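Local coordinates for cobalamin biosynthesis protein CobN (Mycobacterium tuberculosis, PDB 7C6O) that serves as the large, catalytic subunit of cobaltochelatase, the ligase that inserts cobalt into the corrin ring during cobalamin biosynthesis, at residues 262-267 / 832-837; 823-828 / 840-845; 172-177 / 224-229. All coordinates share one frame; numbering follows the deposited sequence.

Contact 1: 262-267 / 832-837; sequences ASAGGD and LVNVLP
Gly-265 and Leu-832 bring the two backbones to within 4.8 Å, CA to CA, where a type II beta turn spanning Ser-263 to Gly-266 meets a short 3-10 turn of residues 833-835, which is backed by helix 784-801. The pairing joins a loop that follows strand 246-249 to the long loop between helices 807-815 and 853-874, and it illustrates how one side-chain amide can read the backbone of a turn. That turn is closed by its own bond, Gly-266 N to Ser-263 O at 2.8 Å, and glycine with a positive phi fills its third position. Asn-834 supplies the amide. With CG set between its backbone N and carbonyl carbon (chi1 75°), the group projects from the 3-10 turn onto the inner peptides of the beta turn. Gly-265 N donates to Asn-834 OD1 at 2.8 Å in an almost straight bond (175°). The donor nevertheless comes in from above the carbonyl plane, at a C=O...N angle of 108°, and so does not follow a lone pair. On the other branch, Asn-834 ND2 makes a weak bond of 3.4 Å to Ser-263 O, the same oxygen that closes the turn. Asp-268 OD2 also accepts from ND2, so both branches are engaged and the flip of the amide is defined. Beside this polar grip lies an apolar one. The CD2 methyl of Leu-832 rests 3.8 Å from Gly-265 CA, a backbone carbon that carries no side chain to fend it off. The methyl of Ala-264 is touched by two branches, its CB lying 4.1 Å from Leu-832 CD1 and 4.0 Å from Val-835 CG1.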
loop_
_atom_site.group_PDB
_atom_site.type_symbol
_atom_site.label_atom_id
_atom_site.label_comp_id
_atom_site.label_asym_id
_atom_site.label_seq_id
_atom_site.Cartn_x
_atom_site.Cartn_y
_atom_site.Cartn_z
ATOM N N ALA A 262 0.373 12.011 -12.070
ATOM C CA ALA A 262 0.714 10.817 -12.834
ATOM C C ALA A 262 0.168 9.530 -12.225
ATOM O O ALA A 262 0.523 8.442 -12.692
ATOM C CB ALA A 262 2.234 10.706 -12.987
ATOM N N SER A 263 -0.677 9.615 -11.203
ATOM C CA SER A 263 -1.195 8.417 -10.560
ATOM C C SER A 263 -2.490 7.992 -11.253
ATOM O O SER A 263 -2.822 8.475 -12.340
ATOM C CB SER A 263 -1.367 8.653 -9.059
ATOM O OG SER A 263 -2.119 9.823 -8.801
ATOM N N ALA A 264 -3.229 7.068 -10.636
ATOM C CA ALA A 264 -4.431 6.519 -11.255
ATOM C C ALA A 264 -5.388 7.629 -11.672
ATOM O O ALA A 264 -5.685 8.539 -10.891
ATOM C CB ALA A 264 -5.128 5.558 -10.291
ATOM N N GLY A 265 -5.860 7.552 -12.916
ATOM C CA GLY A 265 -6.728 8.563 -13.476
ATOM C C GLY A 265 -6.021 9.777 -14.035
ATOM O O GLY A 265 -6.657 10.574 -14.741
ATOM N N GLY A 266 -4.734 9.946 -13.757
ATOM C CA GLY A 266 -3.986 11.104 -14.193
ATOM C C GLY A 266 -3.264 10.879 -15.505
ATOM O O GLY A 266 -3.583 9.976 -16.280
ATOM N N ASP A 267 -2.269 11.731 -15.751
ATOM C CA ASP A 267 -1.478 11.687 -16.979
ATOM C C ASP A 267 -0.207 10.894 -16.692
ATOM O O ASP A 267 0.878 11.442 -16.501
ATOM C CB ASP A 267 -1.180 13.104 -17.466
ATOM C CG ASP A 267 -0.431 13.129 -18.786
ATOM O OD1 ASP A 267 -0.155 12.052 -19.357
ATOM O OD2 ASP A 267 -0.114 14.243 -19.254
ATOM N N LEU A 832 -10.953 4.472 -13.604
ATOM C CA LEU A 832 -9.498 4.619 -13.599
ATOM C C LEU A 832 -8.901 3.612 -14.581
ATOM O O LEU A 832 -8.259 2.636 -14.180
ATOM C CB LEU A 832 -8.940 4.421 -12.173
ATOM C CG LEU A 832 -9.565 5.279 -11.073
ATOM C CD1 LEU A 832 -9.091 4.826 -9.697
ATOM C CD2 LEU A 832 -9.244 6.750 -11.284
ATOM N N VAL A 833 -9.108 3.858 -15.877
ATOM C CA VAL A 833 -8.695 2.887 -16.884
ATOM C C VAL A 833 -7.171 2.787 -16.975
ATOM O O VAL A 833 -6.638 1.735 -17.349
ATOM C CB VAL A 833 -9.347 3.239 -18.238
ATOM C CG1 VAL A 833 -8.678 2.506 -19.398
ATOM C CG2 VAL A 833 -10.832 2.895 -18.205
ATOM N N ASN A 834 -6.439 3.841 -16.599
ATOM C CA ASN A 834 -4.989 3.762 -16.759
ATOM C C ASN A 834 -4.312 2.846 -15.736
ATOM O O ASN A 834 -3.083 2.717 -15.784
ATOM C CB ASN A 834 -4.363 5.165 -16.724
ATOM C CG ASN A 834 -4.299 5.765 -15.327
ATOM O OD1 ASN A 834 -5.022 5.360 -14.420
ATOM N ND2 ASN A 834 -3.435 6.759 -15.160
ATOM N N VAL A 835 -5.055 2.198 -14.832
ATOM C CA VAL A 835 -4.448 1.130 -14.041
ATOM C C VAL A 835 -4.208 -0.099 -14.906
ATOM O O VAL A 835 -3.428 -0.983 -14.531
ATOM C CB VAL A 835 -5.298 0.766 -12.806
ATOM C CG1 VAL A 835 -5.596 2.008 -11.974
ATOM C CG2 VAL A 835 -6.584 0.040 -13.213
ATOM N N LEU A 836 -4.862 -0.174 -16.057
ATOM C CA LEU A 836 -4.617 -1.144 -17.108
ATOM C C LEU A 836 -3.623 -0.566 -18.113
ATOM O O LEU A 836 -3.616 0.646 -18.359
ATOM C CB LEU A 836 -5.921 -1.508 -17.812
ATOM C CG LEU A 836 -7.092 -1.858 -16.887
ATOM C CD1 LEU A 836 -8.367 -2.146 -17.680
ATOM C CD2 LEU A 836 -6.734 -3.038 -15.993
ATOM N N PRO A 837 -2.754 -1.391 -18.716
ATOM C CA PRO A 837 -2.675 -2.850 -18.595
ATOM C C PRO A 837 -2.074 -3.340 -17.283
ATOM O O PRO A 837 -1.361 -2.603 -16.597
ATOM C CB PRO A 837 -1.763 -3.234 -19.759
ATOM C CG PRO A 837 -0.836 -2.075 -19.869
ATOM C CD PRO A 837 -1.696 -0.865 -19.597
#

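Contact 2: 823-828 / 840-845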
loop_
_atom_site.group_PDB
_atom_site.type_symbol
_atom_site.label_atom_id
_atom_site.label_comp_id
_atom_site.label_asym_id
_atom_site.label_seq_id
_atom_site.Cartn_x
_atom_site.Cartn_y
_atom_site.Cartn_z
ATOM N N GLY A 823 3.359 1.124 -13.316
ATOM C CA GLY A 823 2.095 1.684 -13.724
ATOM C C GLY A 823 1.239 2.033 -12.525
ATOM O O GLY A 823 1.542 1.654 -11.390
ATOM N N PRO A 824 0.161 2.775 -12.749
ATOM C CA PRO A 824 -0.726 3.138 -11.638
ATOM C C PRO A 824 -1.486 1.929 -11.112
ATOM O O PRO A 824 -1.581 0.883 -11.758
ATOM C CB PRO A 824 -1.682 4.162 -12.263
ATOM C CG PRO A 824 -0.997 4.623 -13.511
ATOM C CD PRO A 824 -0.234 3.433 -14.003
ATOM N N SER A 825 -2.039 2.096 -9.912
ATOM C CA SER A 825 -2.828 1.066 -9.253
ATOM C C SER A 825 -4.177 1.642 -8.840
ATOM O O SER A 825 -4.352 2.857 -8.739
ATOM C CB SER A 825 -2.098 0.501 -8.030
ATOM O OG SER A 825 -1.721 1.538 -7.140
ATOM N N GLY A 826 -5.129 0.753 -8.600
ATOM C CA GLY A 826 -6.482 1.132 -8.271
ATOM C C GLY A 826 -7.466 0.247 -9.005
ATOM O O GLY A 826 -7.095 -0.743 -9.636
ATOM N N SER A 827 -8.745 0.620 -8.927
ATOM C CA SER A 827 -9.818 -0.190 -9.490
ATOM C C SER A 827 -10.184 0.310 -10.876
ATOM O O SER A 827 -10.559 1.484 -11.020
ATOM C CB SER A 827 -11.043 -0.157 -8.586
ATOM O OG SER A 827 -12.175 -0.696 -9.254
ATOM N N PRO A 828 -10.120 -0.532 -11.912
ATOM C CA PRO A 828 -10.616 -0.117 -13.231
ATOM C C PRO A 828 -12.131 -0.017 -13.304
ATOM O O PRO A 828 -12.661 0.358 -14.355
ATOM C CB PRO A 828 -10.086 -1.218 -14.161
ATOM C CG PRO A 828 -10.003 -2.426 -13.281
ATOM C CD PRO A 828 -9.618 -1.918 -11.911
ATOM N N ARG A 840 2.374 -5.133 -14.502
ATOM C CA ARG A 840 3.298 -4.059 -14.178
ATOM C C ARG A 840 3.574 -4.021 -12.677
ATOM O O ARG A 840 2.768 -4.475 -11.859
ATOM C CB ARG A 840 2.746 -2.704 -14.650
ATOM C CG ARG A 840 2.525 -2.624 -16.154
ATOM C CD ARG A 840 2.096 -1.229 -16.596
ATOM N NE ARG A 840 0.735 -0.910 -16.175
ATOM C CZ ARG A 840 0.112 0.232 -16.457
ATOM N NH1 ARG A 840 0.725 1.173 -17.164
ATOM N NH2 ARG A 840 -1.126 0.435 -16.030
ATOM N N ASN A 841 4.736 -3.472 -12.325
ATOM C CA ASN A 841 5.139 -3.297 -10.928
ATOM C C ASN A 841 4.585 -1.959 -10.452
ATOM O O ASN A 841 5.238 -0.921 -10.564
ATOM C CB ASN A 841 6.657 -3.365 -10.810
ATOM C CG ASN A 841 7.142 -3.207 -9.384
ATOM O OD1 ASN A 841 6.370 -3.347 -8.435
ATOM N ND2 ASN A 841 8.430 -2.916 -9.226
ATOM N N PHE A 842 3.370 -1.975 -9.901
ATOM C CA PHE A 842 2.630 -0.724 -9.813
ATOM C C PHE A 842 3.196 0.211 -8.743
ATOM O O PHE A 842 3.884 -0.201 -7.805
ATOM C CB PHE A 842 1.122 -0.966 -9.589
ATOM C CG PHE A 842 0.745 -1.703 -8.307
ATOM C CD1 PHE A 842 1.076 -1.213 -7.051
ATOM C CD2 PHE A 842 -0.046 -2.842 -8.376
ATOM C CE1 PHE A 842 0.686 -1.881 -5.897
ATOM C CE2 PHE A 842 -0.446 -3.511 -7.228
ATOM C CZ PHE A 842 -0.080 -3.033 -5.990
ATOM N N TYR A 843 2.919 1.500 -8.928
ATOM C CA TYR A 843 3.091 2.520 -7.908
ATOM C C TYR A 843 1.713 2.988 -7.454
ATOM O O TYR A 843 0.683 2.530 -7.955
ATOM C CB TYR A 843 3.945 3.680 -8.431
ATOM C CG TYR A 843 3.429 4.349 -9.689
ATOM C CD1 TYR A 843 2.501 5.383 -9.622
ATOM C CD2 TYR A 843 3.892 3.969 -10.944
ATOM C CE1 TYR A 843 2.037 6.007 -10.767
ATOM C CE2 TYR A 843 3.436 4.591 -12.095
ATOM C CZ TYR A 843 2.510 5.610 -12.000
ATOM O OH TYR A 843 2.053 6.232 -13.143
ATOM N N SER A 844 1.686 3.910 -6.488
ATOM C CA SER A 844 0.420 4.338 -5.916
ATOM C C SER A 844 0.284 5.843 -6.090
ATOM O O SER A 844 -0.028 6.312 -7.194
ATOM C CB SER A 844 0.302 3.886 -4.456
ATOM O OG SER A 844 1.416 4.307 -3.688
ATOM N N VAL A 845 0.492 6.632 -5.036
ATOM C CA VAL A 845 0.146 8.046 -5.042
ATOM C C VAL A 845 1.276 8.861 -4.431
ATOM O O VAL A 845 2.145 8.342 -3.726
ATOM C CB VAL A 845 -1.169 8.316 -4.274
ATOM C CG1 VAL A 845 -2.331 7.581 -4.925
ATOM C CG2 VAL A 845 -1.027 7.918 -2.808
HETATM O O HOH W 1 -2.095 5.101 -8.778
#
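A chi1 of 61° turns the Phe-842 ring beneath Ser-825 CB, which lies over its face 3.9 Å from the centroid, and a chi1 of 54° at Ser-825 points OG at Tyr-843 O. OG donates to that Tyr-843 oxygen at 2.7 Å. The two segments belong to one long loop between helices 807-815 and 853-874, which curls round so that its two runs lie alongside each other in the same direction, without forming regular strands, deep in the protein. Across them Gly-823 O accepts from Tyr-843 N at 2.8 Å. That oxygen also lies over the Tyr-843 ring, toward its rim. The same face receives Pro-824, whose CA stands 4.2 Å from the ring centroid in a CH-pi contact, while its CG reaches the phenol oxygen. Tyr-843 OH has its polar partner in Ala-262, and the ring stacks with Phe-317. Farther along, a water joins Ser-825 N to Ser-844 O, lying 2.9 Å from the latter. Arg-840, bent at its third torsion, spreads its guanidinium flat over Gly-823, whose CA sits 3.6 Å above the centre of the plane. Ser-825 CB, Pro-824 CA and Gly-823 CA thus lie over flat groups, while Tyr-843 N and Ser-825 OG donate to carbonyl oxygens; the arginine's charge would be partly offset by the carbonyl dipoles of Asn-834 and, through weak bonds, of Val-835 and Pro-837.

Contact 3: 172-177 / 224-229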
loop_
_atom_site.group_PDB
_atom_site.type_symbol
_atom_site.label_atom_id
_atom_site.label_comp_id
_atom_site.label_asym_id
_atom_site.label_seq_id
_atom_site.Cartn_x
_atom_site.Cartn_y
_atom_site.Cartn_z
ATOM N N ALA A 172 37.633 22.467 -15.399
ATOM C CA ALA A 172 36.205 22.221 -15.501
ATOM C C ALA A 172 35.866 20.842 -14.949
ATOM O O ALA A 172 36.641 19.889 -15.067
ATOM C CB ALA A 172 35.743 22.334 -16.953
ATOM N N THR A 173 34.700 20.746 -14.326
ATOM C CA THR A 173 34.214 19.480 -13.814
ATOM C C THR A 173 33.051 19.000 -14.663
ATOM O O THR A 173 32.105 19.764 -14.894
ATOM C CB THR A 173 33.776 19.620 -12.357
ATOM O OG1 THR A 173 33.175 20.907 -12.165
ATOM C CG2 THR A 173 34.975 19.479 -11.433
ATOM N N PRO A 174 33.086 17.761 -15.145
ATOM C CA PRO A 174 32.035 17.293 -16.053
ATOM C C PRO A 174 30.688 17.216 -15.353
ATOM O O PRO A 174 30.591 17.159 -14.125
ATOM C CB PRO A 174 32.515 15.899 -16.476
ATOM C CG PRO A 174 33.944 15.805 -16.027
ATOM C CD PRO A 174 34.071 16.712 -14.850
ATOM N N THR A 175 29.629 17.225 -16.165
ATOM C CA THR A 175 28.287 17.053 -15.625
ATOM C C THR A 175 28.073 15.651 -15.078
ATOM O O THR A 175 27.193 15.452 -14.234
ATOM C CB THR A 175 27.243 17.367 -16.698
ATOM O OG1 THR A 175 27.417 16.480 -17.809
ATOM C CG2 THR A 175 27.399 18.801 -17.184
ATOM N N TRP A 176 28.860 14.681 -15.536
ATOM C CA TRP A 176 28.813 13.319 -15.029
ATOM C C TRP A 176 30.201 12.713 -15.177
ATOM O O TRP A 176 31.010 13.168 -15.988
ATOM C CB TRP A 176 27.774 12.474 -15.774
ATOM C CG TRP A 176 28.195 12.119 -17.169
ATOM C CD1 TRP A 176 27.997 12.858 -18.299
ATOM C CD2 TRP A 176 28.890 10.936 -17.577
ATOM N NE1 TRP A 176 28.526 12.206 -19.388
ATOM C CE2 TRP A 176 29.080 11.024 -18.971
ATOM C CE3 TRP A 176 29.369 9.810 -16.900
ATOM C CZ2 TRP A 176 29.730 10.030 -19.699
ATOM C CZ3 TRP A 176 30.015 8.823 -17.626
ATOM C CH2 TRP A 176 30.188 8.940 -19.012
ATOM N N GLY A 177 30.473 11.677 -14.393
ATOM C CA GLY A 177 31.767 11.029 -14.494
ATOM C C GLY A 177 31.849 9.824 -13.587
ATOM O O GLY A 177 30.882 9.451 -12.913
ATOM N N PRO A 224 30.848 3.169 -10.013
ATOM C CA PRO A 224 30.299 4.379 -9.383
ATOM C C PRO A 224 30.294 5.550 -10.356
ATOM O O PRO A 224 31.327 5.906 -10.929
ATOM C CB PRO A 224 31.252 4.632 -8.209
ATOM C CG PRO A 224 32.540 4.014 -8.642
ATOM C CD PRO A 224 32.177 2.820 -9.482
ATOM N N LEU A 225 29.120 6.151 -10.538
ATOM C CA LEU A 225 28.938 7.260 -11.463
ATOM C C LEU A 225 28.199 8.386 -10.758
ATOM O O LEU A 225 27.170 8.148 -10.117
ATOM C CB LEU A 225 28.155 6.817 -12.708
ATOM C CG LEU A 225 28.787 5.721 -13.567
ATOM C CD1 LEU A 225 27.792 5.201 -14.597
ATOM C CD2 LEU A 225 30.038 6.245 -14.249
ATOM N N TYR A 226 28.720 9.605 -10.869
ATOM C CA TYR A 226 28.029 10.778 -10.356
ATOM C C TYR A 226 27.355 11.523 -11.500
ATOM O O TYR A 226 27.792 11.458 -12.651
ATOM C CB TYR A 226 28.985 11.712 -9.605
ATOM C CG TYR A 226 30.082 12.319 -10.452
ATOM C CD1 TYR A 226 31.321 11.704 -10.561
ATOM C CD2 TYR A 226 29.882 13.516 -11.131
ATOM C CE1 TYR A 226 32.330 12.260 -11.328
ATOM C CE2 TYR A 226 30.884 14.077 -11.906
ATOM C CZ TYR A 226 32.105 13.444 -11.999
ATOM O OH TYR A 226 33.106 13.997 -12.765
ATOM N N CYS A 227 26.276 12.230 -11.172
ATOM C CA CYS A 227 25.538 12.993 -12.168
ATOM C C CYS A 227 24.648 13.995 -11.455
ATOM O O CYS A 227 24.370 13.868 -10.259
ATOM C CB CYS A 227 24.698 12.084 -13.072
ATOM S SG CYS A 227 23.304 11.301 -12.236
ATOM N N ALA A 228 24.199 14.999 -12.208
ATOM C CA ALA A 228 23.299 15.991 -11.635
ATOM C C ALA A 228 21.872 15.467 -11.527
ATOM O O ALA A 228 21.165 15.802 -10.570
ATOM C CB ALA A 228 23.328 17.276 -12.465
ATOM N N SER A 229 21.438 14.645 -12.481
ATOM C CA SER A 229 20.079 14.126 -12.476
ATOM C C SER A 229 19.991 12.941 -13.424
ATOM O O SER A 229 20.630 12.935 -14.477
ATOM C CB SER A 229 19.068 15.204 -12.891
ATOM O OG SER A 229 17.780 14.646 -13.095
#
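Gly-177 and Tyr-226 satisfy each other's main-chain donors and acceptors: Gly-177 N donates to Tyr-226 O at 3.2 Å, and Tyr-226 N returns a bond of 3.0 Å to Gly-177 O. Each oxygen also receives a CA-H group, Trp-176 CA lying 3.2 Å from Tyr-226 O and Leu-225 CA 3.3 Å from Gly-177 O. A bond to N-H and a contact with C-H therefore share each acceptor. Thr-175 O fares differently, being buried here without a polar partner in the model. Pro-174 O lies in the plane of the Tyr-226 ring at its edge, and it accepts from Arg-197 NE. The bonded pair adds strand 176-178, antiparallel, as the outermost strand beside 221-227 in a mixed sheet whose central strands are parallel. The backbones of Leu-225 and Cys-227 bond to Val-193, Tyr-195 and Arg-197, on and just past strand 190-196. A chi1 of 64° folds the Tyr-226 ring back over the neighbouring strand at Gly-177, whose N stands 3.3 Å above the ring centre. Gly-177 CA joins it over that face in a CH-pi contact, and His-200 stacks with the same ring. Trp-176 and Cys-227 emerge together, their CB atoms 4.1 Å apart, toward helix 235-241; the indole edge meets the CD2 methyl of Leu-225 at CZ3, 4.2 Å away.

Contacts 1 and 2 form one continuous piece of packing, their centres about 7 Å apart and their segments alternating along the chain. Two probable hydrogen bonds stitch them together: Tyr-843 OH with Ala-262 O at 2.7 Å, and Arg-840 NH2 with Asn-834 O at 3.0 Å. Ala-264 CB further packs on Ser-825 O. Contact 3 belongs to another region, its centre about 34 Å from that of contact 1 and 33 Å from that of contact 2, with nearest atoms about 16 and 18 Å apart. None of the three includes the sodium ligands Asp-125 and Ser-127. At contact 1, Ser-263 OG and Asp-267 OD1 each bond to glycerol, probably from the crystallisation liquor.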